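Envelopment polyprotein (Bovine Schmallenberg virus BH80/Germany/2011, PDB 7A56) probably drives viral entry by merging the viral and host membranes, as a trimeric class II fusion glycoprotein (Gc) captured here in its postfusion form. Local coordinates at residues A51-Y56 / T381-S386; A81-S86 / V106-N111; W160-W165 / N290-I295. One frame throughout, in Å; residues are numbered along the deposited sequence.

Contacts 1 and 2 are neighbours, their centres about 12 Å apart, and they touch where Ser86 meets Ile52, Pro54 and Tyr56. Contact 3 lies about 80 Å from contact 1 and 72 Å from contact 2, centre to centre, toward the far end of the elongated molecule. Along the chain, contact 1 closes a loop that encloses both others, and contact 2 closes before contact 3 opens. The long, interrupted strand 98-134 connects the regions: it supplies 106-111 to contact 2, and its Glu133 reaches contact 3. All three contacts touch the second subunit. This layout is consistent with a class II rod that has its C-terminal domain folded back alongside one end.

Contact 1 of 3, residues A51-Y56 / T381-S386; sequences AIIPQY and TNTIGS
This is a mainly polar interdomain contact in which Ala51, Ile53 and Gln55, in the loop between strands 44-46 and 61-67, grip Thr383, Ile384 and Ser386 at the entrance to strand 385-391. That strand belongs to the C-terminal pair of four-stranded sheets, consistent with the immunoglobulin-like domain III of class II fusion proteins packed back against the body in the postfusion form. Thr383 OG1, anti to the backbone N (chi1 -174°), accepts the Ile53 N-H at 2.8 Å and donates to the Ile384 O at 2.7 Å, a double role suited to a hydroxyl. Ile384 N bonds to Ala51 O at 3.1 Å. Beside these bonds Ile52 and Ile384 run alongside each other, Ile52 CG1 4.0 Å from Ile384 CD1, and both rest on Tyr105, where branched aliphatic chains are at home. The Asn382 carbonyl O meets the Ala51 methyl. The Gln55 amide pairs with the backbone N and O of one residue, Ser386: NE2 gives a weak bond to its O, and OE1 takes its N-H in the carbonyl plane, on a lone pair, at 2.9 Å. Gly385, lacking a side chain, lets that same Gln55 OE1 sit 3.1 Å from its CA.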
loop_
_atom_site.group_PDB
_atom_site.type_symbol
_atom_site.label_atom_id
_atom_site.label_comp_id
_atom_site.label_asym_id
_atom_site.label_seq_id
_atom_site.Cartn_x
_atom_site.Cartn_y
_atom_site.Cartn_z
ATOM N N ALA A 51 -25.196 22.008 13.199
ATOM C CA ALA A 51 -24.242 22.895 13.885
ATOM C C ALA A 51 -22.819 22.577 13.455
ATOM O O ALA A 51 -22.451 21.405 13.291
ATOM C CB ALA A 51 -24.367 22.739 15.411
ATOM N N ILE A 52 -22.037 23.627 13.191
ATOM C CA ILE A 52 -20.643 23.476 12.784
ATOM C C ILE A 52 -19.881 24.472 13.649
ATOM O O ILE A 52 -19.950 25.695 13.419
ATOM C CB ILE A 52 -20.420 23.724 11.277
ATOM C CG1 ILE A 52 -21.194 22.713 10.387
ATOM C CG2 ILE A 52 -18.910 23.692 10.885
ATOM C CD1 ILE A 52 -21.596 23.381 9.066
ATOM N N ILE A 53 -19.197 23.956 14.662
ATOM C CA ILE A 53 -18.453 24.743 15.649
ATOM C C ILE A 53 -16.993 24.287 15.564
ATOM O O ILE A 53 -16.688 23.118 15.881
ATOM C CB ILE A 53 -19.030 24.549 17.057
ATOM C CG1 ILE A 53 -20.526 24.934 17.088
ATOM C CG2 ILE A 53 -18.223 25.433 18.059
ATOM C CD1 ILE A 53 -21.205 24.619 18.381
ATOM N N PRO A 54 -16.090 25.131 15.083
ATOM C CA PRO A 54 -14.759 24.649 14.661
ATOM C C PRO A 54 -13.874 24.166 15.815
ATOM O O PRO A 54 -13.751 24.812 16.847
ATOM C CB PRO A 54 -14.142 25.857 13.951
ATOM C CG PRO A 54 -14.955 27.048 14.379
ATOM C CD PRO A 54 -16.335 26.531 14.698
ATOM N N GLN A 55 -13.237 23.012 15.606
ATOM C CA GLN A 55 -12.330 22.422 16.590
ATOM C C GLN A 55 -10.872 22.751 16.332
ATOM O O GLN A 55 -10.039 22.520 17.218
ATOM C CB GLN A 55 -12.436 20.868 16.551
ATOM C CG GLN A 55 -13.750 20.321 17.109
ATOM C CD GLN A 55 -13.951 18.909 16.663
ATOM O OE1 GLN A 55 -14.154 18.672 15.469
ATOM N NE2 GLN A 55 -13.836 17.939 17.583
ATOM N N TYR A 56 -10.529 23.148 15.106
ATOM C CA TYR A 56 -9.143 23.229 14.671
ATOM C C TYR A 56 -8.661 24.690 14.648
ATOM O O TYR A 56 -9.340 25.579 14.116
ATOM C CB TYR A 56 -8.994 22.580 13.292
ATOM C CG TYR A 56 -7.553 22.405 12.844
ATOM C CD1 TYR A 56 -6.801 21.286 13.262
ATOM C CD2 TYR A 56 -6.917 23.391 12.088
ATOM C CE1 TYR A 56 -5.483 21.131 12.881
ATOM C CE2 TYR A 56 -5.570 23.251 11.681
ATOM C CZ TYR A 56 -4.866 22.127 12.076
ATOM O OH TYR A 56 -3.569 21.953 11.697
ATOM N N THR A 381 -23.284 14.825 20.260
ATOM C CA THR A 381 -22.288 15.850 19.972
ATOM C C THR A 381 -23.007 17.147 19.659
ATOM O O THR A 381 -24.113 17.154 19.104
ATOM C CB THR A 381 -21.350 15.432 18.811
ATOM O OG1 THR A 381 -20.437 16.492 18.513
ATOM C CG2 THR A 381 -22.155 15.056 17.521
ATOM N N ASN A 382 -22.393 18.252 20.065
ATOM C CA ASN A 382 -22.982 19.556 19.776
ATOM C C ASN A 382 -22.557 20.092 18.399
ATOM O O ASN A 382 -22.988 21.196 18.016
ATOM C CB ASN A 382 -22.654 20.559 20.916
ATOM C CG ASN A 382 -21.150 20.883 21.046
ATOM O OD1 ASN A 382 -20.267 20.122 20.662
ATOM N ND2 ASN A 382 -20.875 22.037 21.610
ATOM N N THR A 383 -21.815 19.297 17.618
ATOM C CA THR A 383 -21.252 19.768 16.363
ATOM C C THR A 383 -20.836 18.583 15.485
ATOM O O THR A 383 -20.368 17.559 15.970
ATOM C CB THR A 383 -20.036 20.709 16.579
ATOM O OG1 THR A 383 -19.607 21.254 15.324
ATOM C CG2 THR A 383 -18.830 20.040 17.273
ATOM N N ILE A 384 -20.972 18.778 14.180
ATOM C CA ILE A 384 -20.180 18.019 13.228
ATOM C C ILE A 384 -18.725 18.238 13.566
ATOM O O ILE A 384 -18.309 19.368 13.830
ATOM C CB ILE A 384 -20.483 18.501 11.802
ATOM C CG1 ILE A 384 -21.951 18.206 11.449
ATOM C CG2 ILE A 384 -19.463 17.877 10.798
ATOM C CD1 ILE A 384 -22.420 18.931 10.191
ATOM N N GLY A 385 -17.929 17.173 13.567
ATOM C CA GLY A 385 -16.522 17.367 13.878
ATOM C C GLY A 385 -15.757 16.066 13.684
ATOM O O GLY A 385 -16.258 15.107 13.090
ATOM N N SER A 386 -14.545 16.052 14.190
ATOM C CA SER A 386 -13.664 14.904 14.062
ATOM C C SER A 386 -13.010 14.748 15.421
ATOM O O SER A 386 -12.543 15.730 15.976
ATOM C CB SER A 386 -12.599 15.139 12.984
ATOM O OG SER A 386 -11.748 14.001 12.885
#

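Contact 2 of 3, residues A81-S86 / V106-N111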
loop_
_atom_site.group_PDB
_atom_site.type_symbol
_atom_site.label_atom_id
_atom_site.label_comp_id
_atom_site.label_asym_id
_atom_site.label_seq_id
_atom_site.Cartn_x
_atom_site.Cartn_y
_atom_site.Cartn_z
ATOM N N ALA A 81 -7.077 17.914 5.543
ATOM C CA ALA A 81 -8.218 17.446 4.752
ATOM C C ALA A 81 -8.769 16.229 5.484
ATOM O O ALA A 81 -8.456 15.087 5.147
ATOM C CB ALA A 81 -7.809 17.116 3.318
ATOM N N ILE A 82 -9.571 16.493 6.532
ATOM C CA ILE A 82 -10.128 15.456 7.401
ATOM C C ILE A 82 -11.639 15.614 7.426
ATOM O O ILE A 82 -12.145 16.707 7.638
ATOM C CB ILE A 82 -9.541 15.514 8.832
ATOM C CG1 ILE A 82 -8.103 15.018 8.790
ATOM C CG2 ILE A 82 -10.403 14.663 9.832
ATOM C CD1 ILE A 82 -7.313 15.178 10.129
ATOM N N ASN A 83 -12.361 14.518 7.203
ATOM C CA ASN A 83 -13.830 14.586 7.143
ATOM C C ASN A 83 -14.468 15.168 8.417
ATOM O O ASN A 83 -14.304 14.630 9.513
ATOM C CB ASN A 83 -14.354 13.165 6.875
ATOM C CG ASN A 83 -15.844 13.153 6.637
ATOM O OD1 ASN A 83 -16.328 13.520 5.577
ATOM N ND2 ASN A 83 -16.572 12.750 7.638
ATOM N N GLY A 84 -15.281 16.226 8.256
ATOM C CA GLY A 84 -15.981 16.869 9.346
ATOM C C GLY A 84 -15.217 18.006 10.028
ATOM O O GLY A 84 -15.808 18.731 10.820
ATOM N N LEU A 85 -13.928 18.137 9.804
ATOM C CA LEU A 85 -13.141 19.115 10.581
ATOM C C LEU A 85 -13.381 20.538 10.104
ATOM O O LEU A 85 -13.540 20.788 8.908
ATOM C CB LEU A 85 -11.646 18.783 10.448
ATOM C CG LEU A 85 -10.652 19.484 11.412
ATOM C CD1 LEU A 85 -10.896 19.080 12.815
ATOM C CD2 LEU A 85 -9.230 19.030 10.975
ATOM N N SER A 86 -13.310 21.502 11.035
ATOM C CA SER A 86 -13.431 22.902 10.612
ATOM C C SER A 86 -12.568 23.802 11.494
ATOM O O SER A 86 -12.180 23.438 12.619
ATOM C CB SER A 86 -14.891 23.407 10.614
ATOM O OG SER A 86 -15.541 23.427 11.879
ATOM N N VAL A 106 -14.347 21.271 6.283
ATOM C CA VAL A 106 -14.068 20.136 5.359
ATOM C C VAL A 106 -15.295 19.222 5.420
ATOM O O VAL A 106 -15.454 18.378 6.302
ATOM C CB VAL A 106 -12.763 19.434 5.698
ATOM C CG1 VAL A 106 -12.406 18.320 4.627
ATOM C CG2 VAL A 106 -11.624 20.446 5.796
ATOM N N ARG A 107 -16.224 19.434 4.495
ATOM C CA ARG A 107 -17.522 18.810 4.641
ATOM C C ARG A 107 -17.480 17.316 4.311
ATOM O O ARG A 107 -18.197 16.545 4.928
ATOM C CB ARG A 107 -18.555 19.501 3.765
ATOM C CG ARG A 107 -19.952 18.849 3.916
ATOM C CD ARG A 107 -21.068 19.737 3.497
ATOM N NE ARG A 107 -22.297 18.966 3.364
ATOM C CZ ARG A 107 -23.134 18.645 4.345
ATOM N NH1 ARG A 107 -22.909 19.029 5.620
ATOM N NH2 ARG A 107 -24.223 17.923 4.026
ATOM N N ARG A 108 -16.657 16.906 3.363
ATOM C CA ARG A 108 -16.587 15.463 3.078
ATOM C C ARG A 108 -15.173 15.085 2.682
ATOM O O ARG A 108 -14.502 15.804 1.932
ATOM C CB ARG A 108 -17.603 15.092 1.996
ATOM C CG ARG A 108 -17.515 13.586 1.561
ATOM C CD ARG A 108 -18.642 13.303 0.519
ATOM N NE ARG A 108 -18.336 13.977 -0.750
ATOM C CZ ARG A 108 -19.027 14.995 -1.261
ATOM N NH1 ARG A 108 -20.096 15.461 -0.629
ATOM N NH2 ARG A 108 -18.650 15.531 -2.424
ATOM N N VAL A 109 -14.682 13.979 3.248
ATOM C CA VAL A 109 -13.463 13.337 2.771
ATOM C C VAL A 109 -13.757 11.843 2.748
ATOM O O VAL A 109 -14.050 11.257 3.799
ATOM C CB VAL A 109 -12.243 13.570 3.666
ATOM C CG1 VAL A 109 -11.102 12.739 3.113
ATOM C CG2 VAL A 109 -11.819 15.098 3.733
ATOM N N ILE A 110 -13.665 11.230 1.578
ATOM C CA ILE A 110 -13.718 9.746 1.495
ATOM C C ILE A 110 -12.831 9.285 0.348
ATOM O O ILE A 110 -12.555 10.045 -0.585
ATOM C CB ILE A 110 -15.118 9.189 1.246
ATOM C CG1 ILE A 110 -15.610 9.717 -0.073
ATOM C CG2 ILE A 110 -16.078 9.533 2.366
ATOM C CD1 ILE A 110 -16.628 8.813 -0.656
ATOM N N ASN A 111 -12.359 8.033 0.419
ATOM C CA ASN A 111 -11.720 7.462 -0.756
ATOM C C ASN A 111 -12.725 6.480 -1.382
ATOM O O ASN A 111 -13.629 5.974 -0.711
ATOM C CB ASN A 111 -10.378 6.760 -0.414
ATOM C CG ASN A 111 -9.185 7.739 -0.288
ATOM O OD1 ASN A 111 -9.189 8.807 -0.877
ATOM N ND2 ASN A 111 -8.154 7.331 0.434
#
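A type II beta turn from Ile82 to Leu85 sets its backbone against Val106 at the start of 106-111, with Gly84 N donating to Val106 O at 2.9 Å and Val106 N to Leu85 O at 2.8 Å. The turn leads into strand 86-92, which pairs antiparallel with the long strand 98-134, and the two bonds tie the turn to that strand just ahead of the pairing. Leu85 N closes the turn on Ile82 O, and Gly84, third in it, has the positive phi (90°) that glycine takes easily. Farther along, a classic beta bulge places both Arg107 and Arg108 opposite Glu201 of strand 197-206. Arg108 points away from the turn, and its chain, bent at chi3, reaches salt bridges with Asp199 and Glu201, a span suited to a long charged chain. Facing the turn are two valines, short enough to pack directly on backbone. Val106 brings CB and CG1 against the Ile82 carbonyl oxygen, each 3.4 Å from it, and Val109 lays CG2 on the Asn83 N and the Ala81 O. Ile82, pointing away, packs on Ile399 and on Val217 of the second subunit. Asn83 replaces a backbone acceptor with its own amide: with chi1 at -173° CG swings opposite the backbone N, which carries OD1 across to the strand. There the Val109 N-H meets Asn83 OD1 at 2.9 Å, using an in-plane lone pair.

Contact 3 of 3, residues W160-W165 / N290-I295; sequences WGCEEW and NRKDVI
Glu164 and Arg291 meet with their flat ends almost perpendicular, the carboxylate and guanidinium planes 83° apart. Glu164 OE1 stands over one face of the guanidinium, offset toward its rim and 3.6 Å from Arg291 NH2, so this salt bridge acts through charge alone. Glu164 CG sits between the backbone N and the carbonyl carbon (chi1 70°), and the extended chain beyond it gives a glutamate the length to bring OE1 there. Lys292 comes in differently, as a bent chain lying along the sulfur of Cys162. Its CE passes 3.9 Å from Cys162 SG, and its NZ then donates to Cys162 O at 3.0 Å, from well above the carbonyl plane. The sulfur is fixed by the disulfide to Cys286, just before 290-295. Both segments lie at the end of the rod remote from the C-terminal domain, consistent with the domain II tip, which in class II fusion proteins meets the target membrane. A lysine suits this buried spot because its ammonium can serve several acceptors: besides Cys162 O, it makes a salt bridge with Glu133. A water also accepts from Lys292 NZ at 3.0 Å and from Glu164 N at 2.9 Å.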
loop_
_atom_site.group_PDB
_atom_site.type_symbol
_atom_site.label_atom_id
_atom_site.label_comp_id
_atom_site.label_asym_id
_atom_site.label_seq_id
_atom_site.Cartn_x
_atom_site.Cartn_y
_atom_site.Cartn_z
ATOM N N TRP A 160 -11.362 -61.178 -11.664
ATOM C CA TRP A 160 -12.273 -62.161 -11.107
ATOM C C TRP A 160 -12.841 -61.667 -9.776
ATOM O O TRP A 160 -12.100 -61.208 -8.909
ATOM C CB TRP A 160 -11.535 -63.486 -10.904
ATOM C CG TRP A 160 -12.440 -64.567 -10.573
ATOM C CD1 TRP A 160 -13.139 -65.345 -11.447
ATOM C CD2 TRP A 160 -12.783 -65.020 -9.270
ATOM N NE1 TRP A 160 -13.860 -66.278 -10.771
ATOM C CE2 TRP A 160 -13.672 -66.101 -9.431
ATOM C CE3 TRP A 160 -12.408 -64.633 -7.981
ATOM C CZ2 TRP A 160 -14.216 -66.795 -8.357
ATOM C CZ3 TRP A 160 -12.951 -65.330 -6.904
ATOM C CH2 TRP A 160 -13.845 -66.396 -7.103
ATOM N N GLY A 161 -14.156 -61.834 -9.594
ATOM C CA GLY A 161 -14.803 -61.295 -8.426
ATOM C C GLY A 161 -15.161 -59.836 -8.584
ATOM O O GLY A 161 -15.655 -59.222 -7.626
ATOM N N CYS A 162 -14.868 -59.253 -9.749
ATOM C CA CYS A 162 -14.938 -57.814 -9.940
ATOM C C CYS A 162 -15.198 -57.557 -11.425
ATOM O O CYS A 162 -14.484 -56.821 -12.089
ATOM C CB CYS A 162 -13.649 -57.150 -9.484
ATOM S SG CYS A 162 -13.893 -55.376 -9.251
ATOM N N GLU A 163 -16.261 -58.159 -11.934
ATOM C CA GLU A 163 -16.586 -58.113 -13.345
ATOM C C GLU A 163 -17.981 -57.558 -13.534
ATOM O O GLU A 163 -18.914 -57.975 -12.840
ATOM C CB GLU A 163 -16.600 -59.556 -13.993
ATOM C CG GLU A 163 -15.333 -60.394 -13.859
ATOM C CD GLU A 163 -14.203 -59.941 -14.781
ATOM O OE1 GLU A 163 -14.309 -58.852 -15.347
ATOM O OE2 GLU A 163 -13.215 -60.702 -14.952
ATOM N N GLU A 164 -18.156 -56.736 -14.564
ATOM C CA GLU A 164 -19.528 -56.513 -15.001
ATOM C C GLU A 164 -20.076 -57.772 -15.658
ATOM O O GLU A 164 -19.344 -58.712 -15.958
ATOM C CB GLU A 164 -19.611 -55.336 -15.966
ATOM C CG GLU A 164 -18.996 -55.558 -17.352
ATOM C CD GLU A 164 -19.266 -54.333 -18.249
ATOM O OE1 GLU A 164 -20.445 -53.933 -18.364
ATOM O OE2 GLU A 164 -18.319 -53.739 -18.790
ATOM N N TRP A 165 -21.393 -57.796 -15.858
ATOM C CA TRP A 165 -22.049 -58.988 -16.391
ATOM C C TRP A 165 -21.440 -59.354 -17.747
ATOM O O TRP A 165 -21.347 -58.507 -18.641
ATOM C CB TRP A 165 -23.564 -58.733 -16.484
ATOM C CG TRP A 165 -24.429 -60.001 -16.706
ATOM C CD1 TRP A 165 -25.090 -60.759 -15.745
ATOM C CD2 TRP A 165 -24.724 -60.613 -17.956
ATOM N NE1 TRP A 165 -25.769 -61.793 -16.343
ATOM C CE2 TRP A 165 -25.555 -61.734 -17.694
ATOM C CE3 TRP A 165 -24.363 -60.332 -19.273
ATOM C CZ2 TRP A 165 -26.020 -62.563 -18.700
ATOM C CZ3 TRP A 165 -24.825 -61.158 -20.271
ATOM C CH2 TRP A 165 -25.649 -62.259 -19.983
ATOM N N ASN A 290 -21.726 -57.663 -11.893
ATOM C CA ASN A 290 -22.450 -56.408 -12.002
ATOM C C ASN A 290 -21.439 -55.281 -12.035
ATOM O O ASN A 290 -20.299 -55.439 -11.599
ATOM C CB ASN A 290 -23.407 -56.225 -10.849
ATOM C CG ASN A 290 -24.713 -55.628 -11.305
ATOM O OD1 ASN A 290 -24.797 -54.428 -11.599
ATOM N ND2 ASN A 290 -25.720 -56.454 -11.408
ATOM N N ARG A 291 -21.881 -54.128 -12.545
ATOM C CA ARG A 291 -21.032 -52.947 -12.603
ATOM C C ARG A 291 -20.504 -52.602 -11.220
ATOM O O ARG A 291 -21.180 -52.849 -10.216
ATOM C CB ARG A 291 -21.820 -51.760 -13.172
ATOM C CG ARG A 291 -21.887 -51.785 -14.679
ATOM C CD ARG A 291 -22.932 -50.822 -15.226
ATOM N NE ARG A 291 -22.934 -50.870 -16.691
ATOM C CZ ARG A 291 -23.359 -51.906 -17.428
ATOM N NH1 ARG A 291 -23.825 -53.019 -16.855
ATOM N NH2 ARG A 291 -23.309 -51.839 -18.756
ATOM N N LYS A 292 -19.259 -52.096 -11.172
ATOM C CA LYS A 292 -18.656 -51.618 -9.925
ATOM C C LYS A 292 -19.387 -50.387 -9.390
ATOM O O LYS A 292 -19.971 -49.610 -10.154
ATOM C CB LYS A 292 -17.160 -51.287 -10.139
ATOM C CG LYS A 292 -16.393 -52.574 -10.663
ATOM C CD LYS A 292 -15.292 -52.179 -11.700
ATOM C CE LYS A 292 -14.837 -53.464 -12.474
ATOM N NZ LYS A 292 -15.963 -54.316 -12.889
ATOM N N ASP A 293 -19.357 -50.220 -8.063
ATOM C CA ASP A 293 -19.836 -48.975 -7.424
ATOM C C ASP A 293 -18.694 -48.004 -7.266
ATOM O O ASP A 293 -17.663 -48.352 -6.688
ATOM C CB ASP A 293 -20.450 -49.242 -6.050
ATOM C CG ASP A 293 -21.578 -50.250 -6.087
ATOM O OD1 ASP A 293 -22.467 -50.180 -6.963
ATOM O OD2 ASP A 293 -21.593 -51.146 -5.217
ATOM N N VAL A 294 -18.910 -46.754 -7.708
ATOM C CA VAL A 294 -17.943 -45.676 -7.573
ATOM C C VAL A 294 -18.092 -45.069 -6.189
ATOM O O VAL A 294 -19.210 -44.747 -5.770
ATOM C CB VAL A 294 -18.169 -44.631 -8.676
ATOM C CG1 VAL A 294 -17.385 -43.357 -8.423
ATOM C CG2 VAL A 294 -17.785 -45.255 -10.043
ATOM N N ILE A 295 -16.982 -44.968 -5.449
ATOM C CA ILE A 295 -16.984 -44.299 -4.146
ATOM C C ILE A 295 -16.244 -42.993 -4.335
ATOM O O ILE A 295 -15.073 -42.990 -4.722
ATOM C CB ILE A 295 -16.348 -45.158 -3.040
ATOM C CG1 ILE A 295 -16.744 -46.660 -3.177
ATOM C CG2 ILE A 295 -16.658 -44.517 -1.605
ATOM C CD1 ILE A 295 -18.081 -46.997 -2.657
HETATM O O HOH W 1 -15.627 -55.626 -15.557
#